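Local coordinates for protein DNA polymerase III subunit beta (Deinococcus radiodurans, PDB 4TRT) that probably tethers DNA polymerases and other proteins to DNA, conferring processivity, as a ring-shaped head-to-tail homodimer that encircles the duplex, at residues Y142-E147 with R154-E159; E259-V264 with H319-L324. All coordinates share one frame; numbering follows the deposited sequence. Where two conformers were deposited one is given.

Contact 1: Y142-E147 with R154-E159; sequences YAASNE and RGIKLE
Arg154 lays the aliphatic part of its side chain along the backbone carbonyls of Ser145 and Asn146. Its CG stands anti to its own carbonyl carbon (chi1 -49°), and from there the chain runs extended to NE. This course brings Arg154 CG to 3.2 Å from Ser145 O. Arg154 CD comes within 3.5 Å of Asn146 O. Ser145 O also receives a CA-H...O contact from Arg154 CA, at 3.3 Å. The Asn146 and Arg154 side chains cross at about a right angle, amide and guanidinium planes 84° apart, and a water donates both to Asn146 OD1 and, at 2.8 Å, to Arg154 O. Farther along, at the start of strand 155-161, Ala144 CB meets Ile156 CD1 at 3.8 Å, and both side chains also rest on Ala193 of helix 193-202. NH2 of Arg154 hydrogen-bonds to Ala148 O, in the loop between the segments. With an alanine here, CG and CD would be gone from the Ser145 and Asn146 carbonyls, and Ala148 O would probably lose its donor. As no direct hydrogen bond joins the segments, the spacing of this central-domain loop from the turn before the strand probably depends on the arginine methylenes and the bridging water.

Contact 2: E259-V264 with H319-L324; sequences EAVNRV and HVLDAL
Val261 and Leu321 run alongside one another, pointing opposite ways, at the tightest point of the contact. With chi1 at 167°, Val261 turns CG1 toward Leu321, this CG1 lying 3.6 Å from Leu321 CD2. The same methyl is 3.8 Å from Leu321 CG and thus lies against the CD2 branch. Val320 meets the same valine from a second direction, at a slant: its CG1 lies 3.9 Å from Val261 CG2. Beneath this cluster the sheets close the core, with Val261 touching Leu287 and Val320 touching Met357. The two short helical segments run nearly antiparallel, at 158°, with axes 10.1 Å apart. Two helices packed against a shell of antiparallel strands are the recurring unit of the processivity-ring fold, in which, throughout the family, helices line the central channel and sheets form the outside; here the pair belongs to the C-terminal domain. Toward solvent the packing thins. Leu321 is only partly buried, and the exposed Asn262 approaches it loosely, Asn262 OD1 lying 4.2 Å from Leu321 CD1, with no hydrogen bond between the segments. Asn262 also packs on Asn81 of the second subunit. Its neighbour Arg263 turns from the helix pair to a salt bridge with Asp298, and its NE donates to Asn81 O of the second subunit.

In the fold
Following the chain from the N terminus, contact 1 comes first, closing a short loop of six residues as the chain passes from helix 130-140 into strand 155-161 of the central domain. Contact 2 opens only later, in the C-terminal domain, and spans a much longer, strand-rich excursion before helix 317-324 returns to helix 254-265. The two are in series, neither nested nor crossed. Their centres lie about 21 Å apart, yet their ends meet: the Tyr142 ring packs on Asp322 and its hydroxyl on Ala323, and the Tyr353 hydroxyl is hydrogen-bonded to both Tyr142 OH and Ala323 O. A sheet shared by the two domains, in which strand 175-181 pairs with strand 353-357, joins them further.

Contact 1: Y142-E147 with R154-E159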
loop_
_atom_site.group_PDB
_atom_site.type_symbol
_atom_site.label_atom_id
_atom_site.label_comp_id
_atom_site.label_asym_id
_atom_site.label_seq_id
_atom_site.Cartn_x
_atom_site.Cartn_y
_atom_site.Cartn_z
ATOM N N TYR A 142 13.100 9.802 -14.675
ATOM C CA TYR A 142 11.887 10.626 -14.752
ATOM C C TYR A 142 11.819 11.556 -15.983
ATOM O O TYR A 142 10.737 11.936 -16.415
ATOM C CB TYR A 142 11.749 11.478 -13.480
ATOM C CG TYR A 142 12.768 12.607 -13.395
ATOM C CD1 TYR A 142 12.533 13.823 -14.017
ATOM C CD2 TYR A 142 13.972 12.450 -12.703
ATOM C CE1 TYR A 142 13.452 14.849 -13.961
ATOM C CE2 TYR A 142 14.909 13.474 -12.647
ATOM C CZ TYR A 142 14.637 14.674 -13.272
ATOM O OH TYR A 142 15.512 15.724 -13.217
ATOM N N ALA A 143 12.966 11.957 -16.529
ATOM C CA ALA A 143 12.989 12.948 -17.614
ATOM C C ALA A 143 12.640 12.374 -18.987
ATOM O O ALA A 143 12.336 13.133 -19.917
ATOM C CB ALA A 143 14.357 13.637 -17.678
ATOM N N ALA A 144 12.727 11.054 -19.130
ATOM C CA ALA A 144 12.399 10.391 -20.395
ATOM C C ALA A 144 10.882 10.322 -20.533
ATOM O O ALA A 144 10.182 10.115 -19.548
ATOM C CB ALA A 144 12.993 8.991 -20.449
ATOM N N SER A 145 10.377 10.507 -21.752
ATOM C CA SER A 145 8.945 10.362 -22.005
ATOM C C SER A 145 8.700 9.451 -23.184
ATOM O O SER A 145 9.277 9.621 -24.266
ATOM C CB SER A 145 8.236 11.697 -22.253
ATOM O OG SER A 145 6.872 11.459 -22.631
ATOM N N ASN A 146 7.809 8.500 -22.954
ATOM C CA ASN A 146 7.355 7.571 -23.973
ATOM C C ASN A 146 6.530 8.268 -25.044
ATOM O O ASN A 146 6.279 7.692 -26.105
ATOM C CB ASN A 146 6.496 6.486 -23.305
ATOM C CG ASN A 146 6.779 5.104 -23.840
ATOM O OD1 ASN A 146 7.847 4.840 -24.408
ATOM N ND2 ASN A 146 5.824 4.202 -23.651
ATOM N N GLU A 147 6.086 9.495 -24.755
ATOM C CA GLU A 147 5.205 10.235 -25.656
ATOM C C GLU A 147 5.923 11.300 -26.499
ATOM O O GLU A 147 5.271 12.049 -27.231
ATOM C CB GLU A 147 4.081 10.898 -24.838
ATOM C CG GLU A 147 3.315 9.951 -23.913
ATOM C CD GLU A 147 2.048 9.380 -24.518
ATOM O OE1 GLU A 147 1.236 10.138 -25.082
ATOM O OE2 GLU A 147 1.843 8.159 -24.407
ATOM N N ARG A 154 12.569 8.793 -25.798
ATOM C CA ARG A 154 11.878 7.759 -25.054
ATOM C C ARG A 154 12.872 6.855 -24.328
ATOM O O ARG A 154 12.473 6.004 -23.547
ATOM C CB ARG A 154 10.938 6.953 -25.984
ATOM C CG ARG A 154 10.042 7.838 -26.853
ATOM C CD ARG A 154 9.189 7.076 -27.854
ATOM N NE ARG A 154 8.690 8.003 -28.873
ATOM C CZ ARG A 154 8.362 7.668 -30.119
ATOM N NH1 ARG A 154 8.453 6.404 -30.529
ATOM N NH2 ARG A 154 7.957 8.611 -30.969
ATOM N N GLY A 155 14.167 7.062 -24.552
ATOM C CA GLY A 155 15.196 6.261 -23.894
ATOM C C GLY A 155 16.187 7.070 -23.080
ATOM O O GLY A 155 16.115 8.302 -23.026
ATOM N N ILE A 156 17.085 6.364 -22.405
ATOM C CA ILE A 156 18.115 6.996 -21.605
ATOM C C ILE A 156 19.458 6.805 -22.331
ATOM O O ILE A 156 19.840 5.672 -22.665
ATOM C CB ILE A 156 18.201 6.396 -20.180
ATOM C CG1 ILE A 156 17.027 6.819 -19.288
ATOM C CG2 ILE A 156 19.473 6.890 -19.497
ATOM C CD1 ILE A 156 15.663 6.443 -19.775
ATOM N N LYS A 157 20.175 7.902 -22.571
ATOM C CA LYS A 157 21.474 7.816 -23.220
ATOM C C LYS A 157 22.532 7.432 -22.192
ATOM O O LYS A 157 22.531 7.955 -21.095
ATOM C CB LYS A 157 21.881 9.143 -23.857
ATOM C CG LYS A 157 23.078 9.022 -24.809
ATOM C CD LYS A 157 23.687 10.380 -25.092
ATOM C CE LYS A 157 24.735 10.372 -26.202
ATOM N NZ LYS A 157 25.429 11.687 -26.225
ATOM N N LEU A 158 23.417 6.511 -22.567
ATOM C CA LEU A 158 24.630 6.238 -21.801
ATOM C C LEU A 158 25.837 6.678 -22.630
ATOM O O LEU A 158 25.977 6.274 -23.784
ATOM C CB LEU A 158 24.719 4.747 -21.475
ATOM C CG LEU A 158 25.996 4.325 -20.727
ATOM C CD1 LEU A 158 25.984 4.933 -19.334
ATOM C CD2 LEU A 158 26.122 2.815 -20.624
ATOM N N GLU A 159 26.688 7.516 -22.045
ATOM C CA GLU A 159 27.917 8.004 -22.674
ATOM C C GLU A 159 29.117 7.512 -21.893
ATOM O O GLU A 159 29.090 7.532 -20.657
ATOM C CB GLU A 159 27.996 9.529 -22.592
ATOM C CG GLU A 159 27.000 10.308 -23.403
ATOM C CD GLU A 159 27.093 11.805 -23.151
ATOM O OE1 GLU A 159 28.036 12.267 -22.484
ATOM O OE2 GLU A 159 26.209 12.537 -23.628
HETATM O O HOH W 1 9.886 6.076 -22.395
#

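Contact 2: E259-V264 with H319-L324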
loop_
_atom_site.group_PDB
_atom_site.type_symbol
_atom_site.label_atom_id
_atom_site.label_comp_id
_atom_site.label_asym_id
_atom_site.label_seq_id
_atom_site.Cartn_x
_atom_site.Cartn_y
_atom_site.Cartn_z
ATOM N N GLU A 259 9.804 20.014 0.790
ATOM C CA GLU A 259 8.612 20.029 1.602
ATOM C C GLU A 259 7.769 21.293 1.327
ATOM O O GLU A 259 6.541 21.228 1.347
ATOM C CB GLU A 259 8.977 19.866 3.085
ATOM C CG GLU A 259 9.516 18.463 3.381
ATOM C CD GLU A 259 9.933 18.220 4.825
ATOM O OE1 GLU A 259 10.009 19.172 5.613
ATOM O OE2 GLU A 259 10.197 17.048 5.168
ATOM N N ALA A 260 8.422 22.413 1.038
ATOM C CA ALA A 260 7.727 23.643 0.724
ATOM C C ALA A 260 7.034 23.576 -0.637
ATOM O O ALA A 260 5.897 24.019 -0.759
ATOM C CB ALA A 260 8.675 24.833 0.796
ATOM N N VAL A 261 7.705 23.007 -1.655
ATOM C CA VAL A 261 7.113 22.884 -2.991
ATOM C C VAL A 261 5.927 21.949 -2.903
ATOM O O VAL A 261 4.826 22.250 -3.402
ATOM C CB VAL A 261 8.140 22.411 -4.032
ATOM C CG1 VAL A 261 7.474 21.991 -5.334
ATOM C CG2 VAL A 261 9.169 23.520 -4.301
ATOM N N ASN A 262 6.125 20.828 -2.223
ATOM C CA ASN A 262 5.056 19.864 -2.024
ATOM C C ASN A 262 3.806 20.485 -1.406
ATOM O O ASN A 262 2.701 20.319 -1.930
ATOM C CB ASN A 262 5.515 18.694 -1.159
ATOM C CG ASN A 262 4.432 17.644 -1.009
ATOM O OD1 ASN A 262 4.084 16.978 -1.975
ATOM N ND2 ASN A 262 3.860 17.532 0.181
ATOM N N ARG A 263 3.959 21.183 -0.288
ATOM C CA ARG A 263 2.785 21.689 0.421
ATOM C C ARG A 263 2.055 22.794 -0.359
ATOM O O ARG A 263 0.818 22.798 -0.408
ATOM C CB ARG A 263 3.119 22.122 1.849
ATOM C CG ARG A 263 3.966 23.377 2.001
ATOM C CD ARG A 263 4.033 23.797 3.469
ATOM N NE ARG A 263 4.680 22.778 4.290
ATOM C CZ ARG A 263 5.991 22.723 4.560
ATOM N NH1 ARG A 263 6.847 23.637 4.106
ATOM N NH2 ARG A 263 6.446 21.740 5.308
ATOM N N VAL A 264 2.806 23.689 -0.994
ATOM C CA VAL A 264 2.213 24.788 -1.763
ATOM C C VAL A 264 1.495 24.288 -3.020
ATOM O O VAL A 264 0.452 24.808 -3.388
ATOM C CB VAL A 264 3.283 25.852 -2.098
ATOM C CG1 VAL A 264 2.760 26.859 -3.112
ATOM C CG2 VAL A 264 3.696 26.562 -0.821
ATOM N N HIS A 319 7.334 18.786 -11.942
ATOM C CA HIS A 319 8.672 18.723 -12.554
ATOM C C HIS A 319 9.731 19.223 -11.608
ATOM O O HIS A 319 10.849 18.725 -11.611
ATOM C CB HIS A 319 8.694 19.445 -13.898
ATOM C CG HIS A 319 7.802 18.778 -14.936
ATOM N ND1 HIS A 319 7.772 19.154 -16.228
ATOM C CD2 HIS A 319 6.895 17.713 -14.817
ATOM C CE1 HIS A 319 6.888 18.385 -16.898
ATOM N NE2 HIS A 319 6.356 17.500 -16.034
ATOM N N VAL A 320 9.379 20.181 -10.759
ATOM C CA VAL A 320 10.305 20.689 -9.742
ATOM C C VAL A 320 10.663 19.560 -8.775
ATOM O O VAL A 320 11.841 19.330 -8.481
ATOM C CB VAL A 320 9.733 21.906 -8.972
ATOM C CG1 VAL A 320 10.556 22.169 -7.720
ATOM C CG2 VAL A 320 9.711 23.152 -9.855
ATOM N N LEU A 321 9.649 18.855 -8.293
ATOM C CA LEU A 321 9.857 17.760 -7.355
ATOM C C LEU A 321 10.625 16.619 -8.007
ATOM O O LEU A 321 11.511 16.033 -7.366
ATOM C CB LEU A 321 8.534 17.268 -6.773
ATOM C CG LEU A 321 7.837 18.280 -5.848
ATOM C CD1 LEU A 321 6.531 17.709 -5.325
ATOM C CD2 LEU A 321 8.749 18.698 -4.699
ATOM N N ASP A 322 10.313 16.314 -9.268
ATOM C CA ASP A 322 11.091 15.324 -10.040
ATOM C C ASP A 322 12.567 15.716 -10.033
ATOM O O ASP A 322 13.435 14.892 -9.757
ATOM C CB ASP A 322 10.665 15.273 -11.514
ATOM C CG ASP A 322 9.327 14.601 -11.751
ATOM O OD1 ASP A 322 8.825 13.858 -10.897
ATOM O OD2 ASP A 322 8.786 14.806 -12.863
ATOM N N ALA A 323 12.843 16.978 -10.370
ATOM C CA ALA A 323 14.211 17.464 -10.527
ATOM C C ALA A 323 14.973 17.478 -9.194
ATOM O O ALA A 323 16.165 17.176 -9.163
ATOM C CB ALA A 323 14.217 18.851 -11.165
ATOM N N LEU A 324 14.289 17.836 -8.110
ATOM C CA LEU A 324 14.903 17.880 -6.783
ATOM C C LEU A 324 15.127 16.526 -6.136
ATOM O O LEU A 324 15.939 16.409 -5.198
ATOM C CB LEU A 324 14.070 18.736 -5.828
ATOM C CG LEU A 324 14.021 20.213 -6.173
ATOM C CD1 LEU A 324 13.059 20.897 -5.215
ATOM C CD2 LEU A 324 15.420 20.826 -6.095
#